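2-hydroxyisobutanoyl-CoA mutase large subunit (PDB 4R3U) forms, with its small cobalamin-binding partner subunit, a B12-dependent mutase that interconverts 2-hydroxyisobutanoyl-CoA and (S)-3-hydroxybutanoyl-CoA. Local coordinates at residues Cys342-Ala347 with Val359-Gln364; Gln353-Val358 with Asn379-Ala384; Phe300-Asp305 with Ala311-Leu316. All coordinates share one frame; numbering follows the deposited sequence.

Contact 1 of 3, residues Cys342-Ala347 with Val359-Gln364; sequences CQTAAA and VRTSLQ. With 5AD (5'-deoxyadenosine), chain G.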
loop_
_atom_site.group_PDB
_atom_site.type_symbol
_atom_site.label_atom_id
_atom_site.label_comp_id
_atom_site.label_asym_id
_atom_site.label_seq_id
_atom_site.Cartn_x
_atom_site.Cartn_y
_atom_site.Cartn_z
ATOM N N CYS A 342 -3.620 -2.544 -16.924
ATOM C CA CYS A 342 -3.386 -3.429 -15.791
ATOM C C CYS A 342 -4.573 -3.350 -14.827
ATOM O O CYS A 342 -5.168 -2.292 -14.652
ATOM C CB CYS A 342 -2.065 -3.068 -15.099
ATOM S SG CYS A 342 -1.528 -4.242 -13.834
ATOM N N GLN A 343 -4.912 -4.477 -14.213
ATOM C CA GLN A 343 -5.924 -4.543 -13.176
ATOM C C GLN A 343 -5.272 -5.302 -12.062
ATOM O O GLN A 343 -4.545 -6.263 -12.324
ATOM C CB GLN A 343 -7.210 -5.236 -13.656
ATOM C CG GLN A 343 -8.354 -5.188 -12.626
ATOM C CD GLN A 343 -9.657 -5.757 -13.143
ATOM O OE1 GLN A 343 -9.869 -5.962 -14.341
ATOM N NE2 GLN A 343 -10.584 -5.984 -12.254
ATOM N N THR A 344 -5.500 -4.862 -10.818
ATOM C CA THR A 344 -4.966 -5.508 -9.635
ATOM C C THR A 344 -5.668 -6.860 -9.478
ATOM O O THR A 344 -6.802 -7.021 -9.978
ATOM C CB THR A 344 -5.015 -4.544 -8.426
ATOM O OG1 THR A 344 -6.370 -4.218 -8.112
ATOM C CG2 THR A 344 -4.218 -3.251 -8.666
ATOM N N ALA A 345 -4.978 -7.863 -8.857
ATOM C CA ALA A 345 -5.544 -9.200 -8.693
ATOM C C ALA A 345 -6.723 -9.292 -7.734
ATOM O O ALA A 345 -6.565 -9.310 -6.501
ATOM C CB ALA A 345 -4.464 -10.186 -8.299
ATOM N N ALA A 346 -7.910 -9.429 -8.314
ATOM C CA ALA A 346 -9.179 -9.595 -7.621
ATOM C C ALA A 346 -9.174 -10.953 -6.824
ATOM O O ALA A 346 -9.709 -11.020 -5.707
ATOM C CB ALA A 346 -10.261 -9.590 -8.650
ATOM N N ALA A 347 -8.503 -12.010 -7.377
ATOM C CA ALA A 347 -8.416 -13.309 -6.726
ATOM C C ALA A 347 -7.650 -13.298 -5.355
ATOM O O ALA A 347 -7.803 -14.254 -4.563
ATOM C CB ALA A 347 -7.828 -14.347 -7.680
ATOM N N VAL A 359 -5.007 -2.443 1.483
ATOM C CA VAL A 359 -3.555 -2.678 1.605
ATOM C C VAL A 359 -3.054 -3.518 0.417
ATOM O O VAL A 359 -2.078 -3.149 -0.213
ATOM C CB VAL A 359 -3.163 -3.340 2.955
ATOM C CG1 VAL A 359 -1.640 -3.603 3.048
ATOM C CG2 VAL A 359 -3.646 -2.519 4.149
ATOM N N ARG A 360 -3.719 -4.644 0.136
ATOM C CA ARG A 360 -3.409 -5.580 -0.937
ATOM C C ARG A 360 -3.370 -4.864 -2.265
ATOM O O ARG A 360 -2.392 -5.004 -2.994
ATOM C CB ARG A 360 -4.478 -6.690 -0.995
ATOM C CG ARG A 360 -4.453 -7.645 0.186
ATOM C CD ARG A 360 -5.508 -8.711 0.043
ATOM N NE ARG A 360 -5.288 -9.793 0.995
ATOM C CZ ARG A 360 -6.158 -10.207 1.903
ATOM N NH1 ARG A 360 -7.354 -9.640 1.993
ATOM N NH2 ARG A 360 -5.841 -11.204 2.724
ATOM N N THR A 361 -4.420 -4.075 -2.564
ATOM C CA THR A 361 -4.610 -3.296 -3.799
ATOM C C THR A 361 -3.613 -2.151 -3.901
ATOM O O THR A 361 -3.273 -1.771 -5.011
ATOM C CB THR A 361 -6.096 -2.917 -3.954
ATOM O OG1 THR A 361 -6.836 -4.123 -4.111
ATOM C CG2 THR A 361 -6.378 -1.980 -5.133
ATOM N N SER A 362 -3.131 -1.605 -2.761
ATOM C CA SER A 362 -2.117 -0.525 -2.768
ATOM C C SER A 362 -0.805 -1.067 -3.342
ATOM O O SER A 362 -0.264 -0.494 -4.284
ATOM C CB SER A 362 -1.872 0.013 -1.359
ATOM O OG SER A 362 -2.996 0.768 -0.956
ATOM N N LEU A 363 -0.340 -2.225 -2.799
ATOM C CA LEU A 363 0.891 -2.879 -3.209
ATOM C C LEU A 363 0.841 -3.291 -4.689
ATOM O O LEU A 363 1.809 -3.050 -5.425
ATOM C CB LEU A 363 1.191 -4.079 -2.277
ATOM C CG LEU A 363 1.205 -3.760 -0.778
ATOM C CD1 LEU A 363 1.438 -4.986 0.042
ATOM C CD2 LEU A 363 2.212 -2.671 -0.427
ATOM N N GLN A 364 -0.308 -3.868 -5.112
ATOM C CA GLN A 364 -0.565 -4.313 -6.476
ATOM C C GLN A 364 -0.609 -3.133 -7.466
ATOM O O GLN A 364 -0.042 -3.235 -8.546
ATOM C CB GLN A 364 -1.824 -5.171 -6.531
ATOM C CG GLN A 364 -1.641 -6.527 -5.869
ATOM C CD GLN A 364 -2.955 -7.188 -5.544
ATOM O OE1 GLN A 364 -3.977 -6.938 -6.198
ATOM N NE2 GLN A 364 -2.959 -8.062 -4.524
HETATM N N1 5AD G . -18.460 -2.658 -12.039
HETATM C C2 5AD G . -17.153 -2.584 -11.558
HETATM N N3 5AD G . -16.342 -3.746 -11.593
HETATM C C4 5AD G . -16.822 -4.868 -12.170
HETATM N N9 5AD G . -16.302 -6.086 -12.343
HETATM C C8 5AD G . -17.177 -6.800 -13.057
HETATM N N7 5AD G . -18.269 -6.082 -13.259
HETATM C C5 5AD G . -18.052 -4.873 -12.729
HETATM C C6 5AD G . -18.833 -3.784 -12.666
HETATM N N6 5AD G . -20.041 -3.921 -13.186
HETATM C "C1'" 5AD G . -14.922 -6.570 -12.172
HETATM C "C2'" 5AD G . -14.429 -6.683 -10.771
HETATM C "C3'" 5AD G . -13.483 -7.867 -10.876
HETATM C "C4'" 5AD G . -13.550 -8.346 -12.327
HETATM C "C5'" 5AD G . -13.615 -9.868 -12.366
HETATM O "O4'" 5AD G . -14.814 -7.888 -12.733
HETATM O "O2'" 5AD G . -13.662 -5.512 -10.458
HETATM O "O3'" 5AD G . -12.153 -7.444 -10.519
HETATM O O HOH W 1 -6.530 -5.798 -5.979
#

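Contact 2 of 3, residues Gln353-Val358 with Asn379-Ala384; sequences QYMVNV and NGYDEA. With 5AD (5'-deoxyadenosine), chain G.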
loop_
_atom_site.group_PDB
_atom_site.type_symbol
_atom_site.label_atom_id
_atom_site.label_comp_id
_atom_site.label_asym_id
_atom_site.label_seq_id
_atom_site.Cartn_x
_atom_site.Cartn_y
_atom_site.Cartn_z
ATOM N N GLN A 353 -12.659 -9.681 6.738
ATOM C CA GLN A 353 -11.782 -8.525 6.957
ATOM C C GLN A 353 -11.555 -7.722 5.674
ATOM O O GLN A 353 -10.429 -7.259 5.413
ATOM C CB GLN A 353 -10.445 -8.989 7.571
ATOM C CG GLN A 353 -10.598 -9.729 8.890
ATOM C CD GLN A 353 -9.262 -9.942 9.526
ATOM O OE1 GLN A 353 -8.876 -11.077 9.835
ATOM N NE2 GLN A 353 -8.574 -8.835 9.800
ATOM N N TYR A 354 -12.630 -7.567 4.866
ATOM C CA TYR A 354 -12.601 -6.891 3.563
ATOM C C TYR A 354 -11.809 -5.586 3.476
ATOM O O TYR A 354 -11.207 -5.371 2.429
ATOM C CB TYR A 354 -13.999 -6.780 2.902
ATOM C CG TYR A 354 -14.890 -5.726 3.526
ATOM C CD1 TYR A 354 -15.678 -6.021 4.629
ATOM C CD2 TYR A 354 -14.913 -4.416 3.034
ATOM C CE1 TYR A 354 -16.422 -5.033 5.272
ATOM C CE2 TYR A 354 -15.666 -3.418 3.659
ATOM C CZ TYR A 354 -16.418 -3.734 4.783
ATOM O OH TYR A 354 -17.203 -2.791 5.400
ATOM N N MET A 355 -11.795 -4.704 4.532
ATOM C CA MET A 355 -11.041 -3.422 4.437
ATOM C C MET A 355 -9.541 -3.589 4.256
ATOM O O MET A 355 -8.872 -2.698 3.759
ATOM C CB MET A 355 -11.347 -2.426 5.559
ATOM C CG MET A 355 -12.618 -1.629 5.376
ATOM S SD MET A 355 -12.934 -0.790 3.799
ATOM C CE MET A 355 -11.771 0.577 3.840
ATOM N N VAL A 356 -9.037 -4.738 4.603
ATOM C CA VAL A 356 -7.635 -5.124 4.457
ATOM C C VAL A 356 -7.240 -5.209 2.954
ATOM O O VAL A 356 -6.076 -5.017 2.614
ATOM C CB VAL A 356 -7.402 -6.410 5.296
ATOM C CG1 VAL A 356 -7.155 -7.644 4.447
ATOM C CG2 VAL A 356 -6.319 -6.202 6.299
ATOM N N ASN A 357 -8.253 -5.383 2.059
ATOM C CA ASN A 357 -8.091 -5.368 0.602
ATOM C C ASN A 357 -7.473 -4.056 0.120
ATOM O O ASN A 357 -6.764 -4.069 -0.873
ATOM C CB ASN A 357 -9.439 -5.598 -0.107
ATOM C CG ASN A 357 -9.960 -6.973 0.128
ATOM O OD1 ASN A 357 -9.191 -7.869 0.429
ATOM N ND2 ASN A 357 -11.275 -7.148 0.077
ATOM N N VAL A 358 -7.698 -2.942 0.853
ATOM C CA VAL A 358 -7.146 -1.630 0.542
ATOM C C VAL A 358 -5.618 -1.718 0.501
ATOM O O VAL A 358 -5.016 -1.186 -0.438
ATOM C CB VAL A 358 -7.709 -0.518 1.489
ATOM C CG1 VAL A 358 -7.013 0.844 1.295
ATOM C CG2 VAL A 358 -9.216 -0.388 1.332
ATOM N N ASN A 379 -8.951 -2.509 -7.800
ATOM C CA ASN A 379 -10.194 -3.113 -7.340
ATOM C C ASN A 379 -10.727 -2.434 -6.091
ATOM O O ASN A 379 -9.964 -1.730 -5.422
ATOM C CB ASN A 379 -10.030 -4.620 -7.113
ATOM C CG ASN A 379 -9.580 -5.363 -8.322
ATOM O OD1 ASN A 379 -9.962 -5.051 -9.451
ATOM N ND2 ASN A 379 -8.709 -6.341 -8.107
ATOM N N GLY A 380 -12.029 -2.621 -5.828
ATOM C CA GLY A 380 -12.713 -2.114 -4.650
ATOM C C GLY A 380 -12.503 -3.090 -3.500
ATOM O O GLY A 380 -12.274 -4.290 -3.733
ATOM N N TYR A 381 -12.592 -2.575 -2.228
ATOM C CA TYR A 381 -12.441 -3.390 -1.031
ATOM C C TYR A 381 -13.576 -4.409 -0.910
ATOM O O TYR A 381 -13.423 -5.415 -0.210
ATOM C CB TYR A 381 -12.289 -2.530 0.242
ATOM C CG TYR A 381 -13.330 -1.437 0.374
ATOM C CD1 TYR A 381 -14.676 -1.743 0.609
ATOM C CD2 TYR A 381 -12.969 -0.095 0.326
ATOM C CE1 TYR A 381 -15.635 -0.733 0.758
ATOM C CE2 TYR A 381 -13.921 0.922 0.472
ATOM C CZ TYR A 381 -15.248 0.600 0.694
ATOM O OH TYR A 381 -16.172 1.616 0.855
ATOM N N ASP A 382 -14.682 -4.180 -1.643
ATOM C CA ASP A 382 -15.880 -5.018 -1.690
ATOM C C ASP A 382 -15.860 -6.089 -2.817
ATOM O O ASP A 382 -16.898 -6.692 -3.123
ATOM C CB ASP A 382 -17.151 -4.138 -1.744
ATOM C CG ASP A 382 -17.317 -3.089 -2.858
ATOM O OD1 ASP A 382 -16.419 -2.982 -3.731
ATOM O OD2 ASP A 382 -18.353 -2.387 -2.859
ATOM N N GLU A 383 -14.672 -6.365 -3.380
ATOM C CA GLU A 383 -14.469 -7.317 -4.472
ATOM C C GLU A 383 -15.107 -8.697 -4.269
ATOM O O GLU A 383 -15.734 -9.216 -5.184
ATOM C CB GLU A 383 -12.965 -7.434 -4.798
ATOM C CG GLU A 383 -12.627 -8.316 -5.992
ATOM C CD GLU A 383 -13.078 -7.893 -7.376
ATOM O OE1 GLU A 383 -13.305 -8.809 -8.194
ATOM O OE2 GLU A 383 -13.150 -6.677 -7.667
ATOM N N ALA A 384 -14.964 -9.288 -3.073
ATOM C CA ALA A 384 -15.489 -10.627 -2.822
ATOM C C ALA A 384 -17.002 -10.697 -2.525
ATOM O O ALA A 384 -17.561 -11.790 -2.427
ATOM C CB ALA A 384 -14.673 -11.307 -1.742
HETATM N N1 5AD G . -18.460 -2.658 -12.039
HETATM C C2 5AD G . -17.153 -2.584 -11.558
HETATM N N3 5AD G . -16.342 -3.746 -11.593
HETATM C C4 5AD G . -16.822 -4.868 -12.170
HETATM N N9 5AD G . -16.302 -6.086 -12.343
HETATM C C8 5AD G . -17.177 -6.800 -13.057
HETATM N N7 5AD G . -18.269 -6.082 -13.259
HETATM C C5 5AD G . -18.052 -4.873 -12.729
HETATM C C6 5AD G . -18.833 -3.784 -12.666
HETATM N N6 5AD G . -20.041 -3.921 -13.186
HETATM C "C1'" 5AD G . -14.922 -6.570 -12.172
HETATM C "C2'" 5AD G . -14.429 -6.683 -10.771
HETATM C "C3'" 5AD G . -13.483 -7.867 -10.876
HETATM C "C4'" 5AD G . -13.550 -8.346 -12.327
HETATM C "C5'" 5AD G . -13.615 -9.868 -12.366
HETATM O "O4'" 5AD G . -14.814 -7.888 -12.733
HETATM O "O2'" 5AD G . -13.662 -5.512 -10.458
HETATM O "O3'" 5AD G . -12.153 -7.444 -10.519
HETATM O O HOH W 2 -9.229 -3.467 -2.777
#

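Contact 3 of 3, residues Phe300-Asp305 with Ala311-Leu316; sequences FVSQGD and AKFRAL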
loop_
_atom_site.group_PDB
_atom_site.type_symbol
_atom_site.label_atom_id
_atom_site.label_comp_id
_atom_site.label_asym_id
_atom_site.label_seq_id
_atom_site.Cartn_x
_atom_site.Cartn_y
_atom_site.Cartn_z
ATOM N N PHE A 300 -2.878 -7.106 -18.561
ATOM C CA PHE A 300 -2.290 -8.009 -17.557
ATOM C C PHE A 300 -2.767 -7.714 -16.134
ATOM O O PHE A 300 -3.223 -6.616 -15.842
ATOM C CB PHE A 300 -0.747 -7.978 -17.641
ATOM C CG PHE A 300 -0.233 -8.476 -18.972
ATOM C CD1 PHE A 300 -0.365 -9.821 -19.333
ATOM C CD2 PHE A 300 0.345 -7.595 -19.888
ATOM C CE1 PHE A 300 0.080 -10.271 -20.577
ATOM C CE2 PHE A 300 0.803 -8.052 -21.122
ATOM C CZ PHE A 300 0.656 -9.382 -21.468
ATOM N N VAL A 301 -2.651 -8.696 -15.262
ATOM C CA VAL A 301 -2.963 -8.543 -13.844
ATOM C C VAL A 301 -1.689 -8.015 -13.140
ATOM O O VAL A 301 -0.569 -8.186 -13.651
ATOM C CB VAL A 301 -3.418 -9.921 -13.206
ATOM C CG1 VAL A 301 -2.262 -10.919 -13.121
ATOM C CG2 VAL A 301 -4.059 -9.731 -11.846
ATOM N N SER A 302 -1.871 -7.431 -11.957
ATOM C CA SER A 302 -0.793 -7.093 -11.049
ATOM C C SER A 302 -1.133 -7.940 -9.841
ATOM O O SER A 302 -2.065 -7.628 -9.080
ATOM C CB SER A 302 -0.786 -5.618 -10.687
ATOM O OG SER A 302 0.289 -5.416 -9.787
ATOM N N GLN A 303 -0.467 -9.101 -9.753
ATOM C CA GLN A 303 -0.673 -10.073 -8.688
ATOM C C GLN A 303 0.089 -9.701 -7.437
ATOM O O GLN A 303 0.741 -8.628 -7.384
ATOM C CB GLN A 303 -0.384 -11.517 -9.144
ATOM C CG GLN A 303 -1.628 -12.364 -9.364
ATOM C CD GLN A 303 -2.170 -13.068 -8.119
ATOM O OE1 GLN A 303 -1.533 -13.183 -7.049
ATOM N NE2 GLN A 303 -3.371 -13.593 -8.254
ATOM N N GLY A 304 -0.051 -10.592 -6.427
ATOM C CA GLY A 304 0.461 -10.430 -5.085
ATOM C C GLY A 304 1.938 -10.460 -4.907
ATOM O O GLY A 304 2.391 -9.903 -3.917
ATOM N N ASP A 305 2.714 -11.166 -5.773
ATOM C CA ASP A 305 4.171 -11.191 -5.547
ATOM C C ASP A 305 4.747 -9.915 -6.123
ATOM O O ASP A 305 4.936 -9.785 -7.350
ATOM C CB ASP A 305 4.866 -12.447 -6.096
ATOM C CG ASP A 305 6.240 -12.721 -5.486
ATOM O OD1 ASP A 305 7.121 -11.810 -5.542
ATOM O OD2 ASP A 305 6.457 -13.860 -4.989
ATOM N N ALA A 311 8.920 -7.913 -12.581
ATOM C CA ALA A 311 9.827 -8.678 -13.432
ATOM C C ALA A 311 9.070 -9.201 -14.668
ATOM O O ALA A 311 9.594 -9.148 -15.782
ATOM C CB ALA A 311 10.384 -9.847 -12.648
ATOM N N LYS A 312 7.831 -9.694 -14.454
ATOM C CA LYS A 312 6.935 -10.235 -15.458
ATOM C C LYS A 312 6.583 -9.169 -16.497
ATOM O O LYS A 312 6.619 -9.460 -17.690
ATOM C CB LYS A 312 5.675 -10.766 -14.755
ATOM C CG LYS A 312 4.672 -11.507 -15.646
ATOM C CD LYS A 312 3.279 -11.532 -15.001
ATOM C CE LYS A 312 2.558 -10.223 -15.229
ATOM N NZ LYS A 312 1.333 -10.117 -14.401
ATOM N N PHE A 313 6.250 -7.933 -16.050
ATOM C CA PHE A 313 5.870 -6.825 -16.939
ATOM C C PHE A 313 7.033 -6.403 -17.835
ATOM O O PHE A 313 6.830 -6.174 -19.031
ATOM C CB PHE A 313 5.347 -5.633 -16.130
ATOM C CG PHE A 313 4.110 -5.846 -15.280
ATOM C CD1 PHE A 313 2.976 -6.461 -15.809
ATOM C CD2 PHE A 313 4.046 -5.349 -13.976
ATOM C CE1 PHE A 313 1.815 -6.609 -15.038
ATOM C CE2 PHE A 313 2.899 -5.524 -13.191
ATOM C CZ PHE A 313 1.786 -6.129 -13.734
ATOM N N ARG A 314 8.256 -6.326 -17.264
ATOM C CA ARG A 314 9.488 -5.949 -17.966
ATOM C C ARG A 314 9.897 -7.046 -18.923
ATOM O O ARG A 314 10.241 -6.754 -20.077
ATOM C CB ARG A 314 10.605 -5.594 -16.971
ATOM C CG ARG A 314 10.241 -4.395 -16.094
ATOM C CD ARG A 314 11.159 -4.234 -14.901
ATOM N NE ARG A 314 12.328 -3.411 -15.217
ATOM C CZ ARG A 314 13.539 -3.885 -15.485
ATOM N NH1 ARG A 314 13.764 -5.196 -15.483
ATOM N NH2 ARG A 314 14.537 -3.051 -15.754
ATOM N N ALA A 315 9.771 -8.318 -18.487
ATOM C CA ALA A 315 10.038 -9.495 -19.339
ATOM C C ALA A 315 9.084 -9.534 -20.530
ATOM O O ALA A 315 9.524 -9.780 -21.636
ATOM C CB ALA A 315 9.915 -10.778 -18.531
ATOM N N LEU A 316 7.791 -9.267 -20.312
ATOM C CA LEU A 316 6.776 -9.233 -21.379
ATOM C C LEU A 316 7.135 -8.208 -22.440
ATOM O O LEU A 316 7.085 -8.525 -23.623
ATOM C CB LEU A 316 5.384 -8.905 -20.794
ATOM C CG LEU A 316 4.610 -10.093 -20.258
ATOM C CD1 LEU A 316 3.579 -9.652 -19.251
ATOM C CD2 LEU A 316 3.991 -10.889 -21.392
#

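Contact 1 of 3, residues Cys342-Ala347 with Val359-Gln364
Thr344, near the end of a strand, and Gln364, on the helix that follows it, cross obliquely, the amide oxygen of the glutamine coming up to CB of the threonine. Gln364 OE1 lies 3.4 Å from Thr344 CB, while nearer the backbone the methyl Thr344 CG2 rests 3.7 Å from Gln364 CB. The glutamine chain runs extended beyond CG (chi2 162°), which carries its amide along the threonine to the start of the next residue, where Gln364 OE1 comes within 3.0 Å of Ala345 N. Ala345 N is hydrogen-bonded to Ser302 O of the neighbouring strand. One turn earlier on the helix, Thr361 meets Thr344 at about a right angle, with its methyl CG2 3.7 Å from Thr344 OG1. With chi1 at 64°, Thr344 OG1 sits between the backbone N and the carbonyl carbon, turned to a buried water, and CG2 lies against Gln364 CB. The water joins the three polar tips. It donates to Gln364 OE1 at 2.8 Å and is hydrogen-bonded to both threonine hydroxyls, lying 2.7 Å from Thr344 OG1. The other half of the Gln364 amide is fixed by Thr348, whose OG1 bonds to NE2, so the flat group is held from both ends. Side chains alternate along the strand: Thr344 faces the helix, whereas Gln343 is directed to the ligands, with NE2 2.8 Å from O3' of 5'-deoxyadenosine and hydrogen-bonded to Asn379 OD1. The contact lies on the outer, helix-facing side of the TIM-barrel strand, within the beta-alpha-beta unit of strand 340-344, helix 357-370 and strand 375-377; strands 298-302 and 375-377 flank strand 340-344, and the helix's other side packs on the second large subunit.

Contact 2 of 3, residues Gln353-Val358 with Asn379-Ala384
Tyr381 receives the sulfur of Met355 over one face of its ring, SD standing 3.5 Å from the ring centroid and 15° off the normal, a Met-aromatic contact. The bend of the methionine chain at chi2 (-50°) brings the sulfur over the ring, and the one at chi3 lays CE beside Tyr381 CD2. Tyr354 runs alongside in the same direction; Tyr354 CD2 lies 3.6 Å from Tyr381 CD1, and the two rings meet obliquely, their planes at 45°. Val358 adds a methyl, CG2, 3.9 Å from Tyr381 CD2. The backbone is tied by Asn357, whose ND2 donates at 2.8 Å to Tyr381 O, with the acceptor close to the plane of the amide. These residues join the segment leading into helix 357-370 to the loop after barrel strand 375-377, where a type I beta turn runs from Gly380 to Glu383. That turn brings Glu383 to the nucleoside: its OE2 accepts a hydrogen bond from O2' of 5'-deoxyadenosine at 3.1 Å. Farther out, Asn357 is oriented by Thr350 O, which takes a second bond from ND2, and by Arg360 at OD1. Tyr354 OH is bonded to Lys491 O, and Met355 packs on Met395 of the second large subunit.

Contact 3 of 3, residues Phe300-Asp305 with Ala311-Leu316
Phe300 leaves its strand toward the helix and meets Phe313 first, its CB lying 3.9 Å from Phe313 CE1, near the plane of that ring and at its edge. Beyond CG the ring has Leu316 CD1 over the centre of one face, 3.6 Å from the centroid and 7° off the normal, a CH-pi contact. At the tip, Phe300 CZ also reaches the second methyl, CD2 of Leu316, at 3.7 Å. The two side chains approach from opposite directions, the leucine methyl coming down on the ring face, between strand 298-302 and helix 306-327; the axes of strand residues 300-302 and helix residues 311-316 run nearly antiparallel, at 155°. Val301 turns the other way, but its carbonyl looks into the contact. Phe313 brings its edge to this oxygen, with CZ 3.1 Å from Val301 O, and Lys312 NZ donates to the same atom at 2.8 Å. The lysine gets there through a bend at chi3 (80°). Lys312 NZ also forms salt bridges with Glu309 and Glu267, and Glu267 takes the Val301 N-H as well. A buried ammonium shared among a carbonyl and two carboxylates is probably well compensated and likely to remain charged beside an otherwise apolar interface.

Contacts 1 and 3 are fully buried and each packs a barrel strand on the helix that follows it, in consecutive beta-alpha-beta units; strands 298-302 and 340-344 are sheet neighbours, and Ser302 OG bonds to Gln364 O between them. Contact 2 is partly buried, farther from the chain's centre, and shares helix 357-370 with contact 1. Asn379 in its loop ties it to Thr344 O of contact 1, and contacts 1 and 2 both touch 5'-deoxyadenosine. Chemistry differs accordingly: a water shared by two hydroxyls and an amide in contact 1, sulfur and aromatic rings with one amide-to-carbonyl bond in contact 2, and aromatic packing beside a lysine held by a carbonyl and two glutamates in contact 3, which does not touch contact 2.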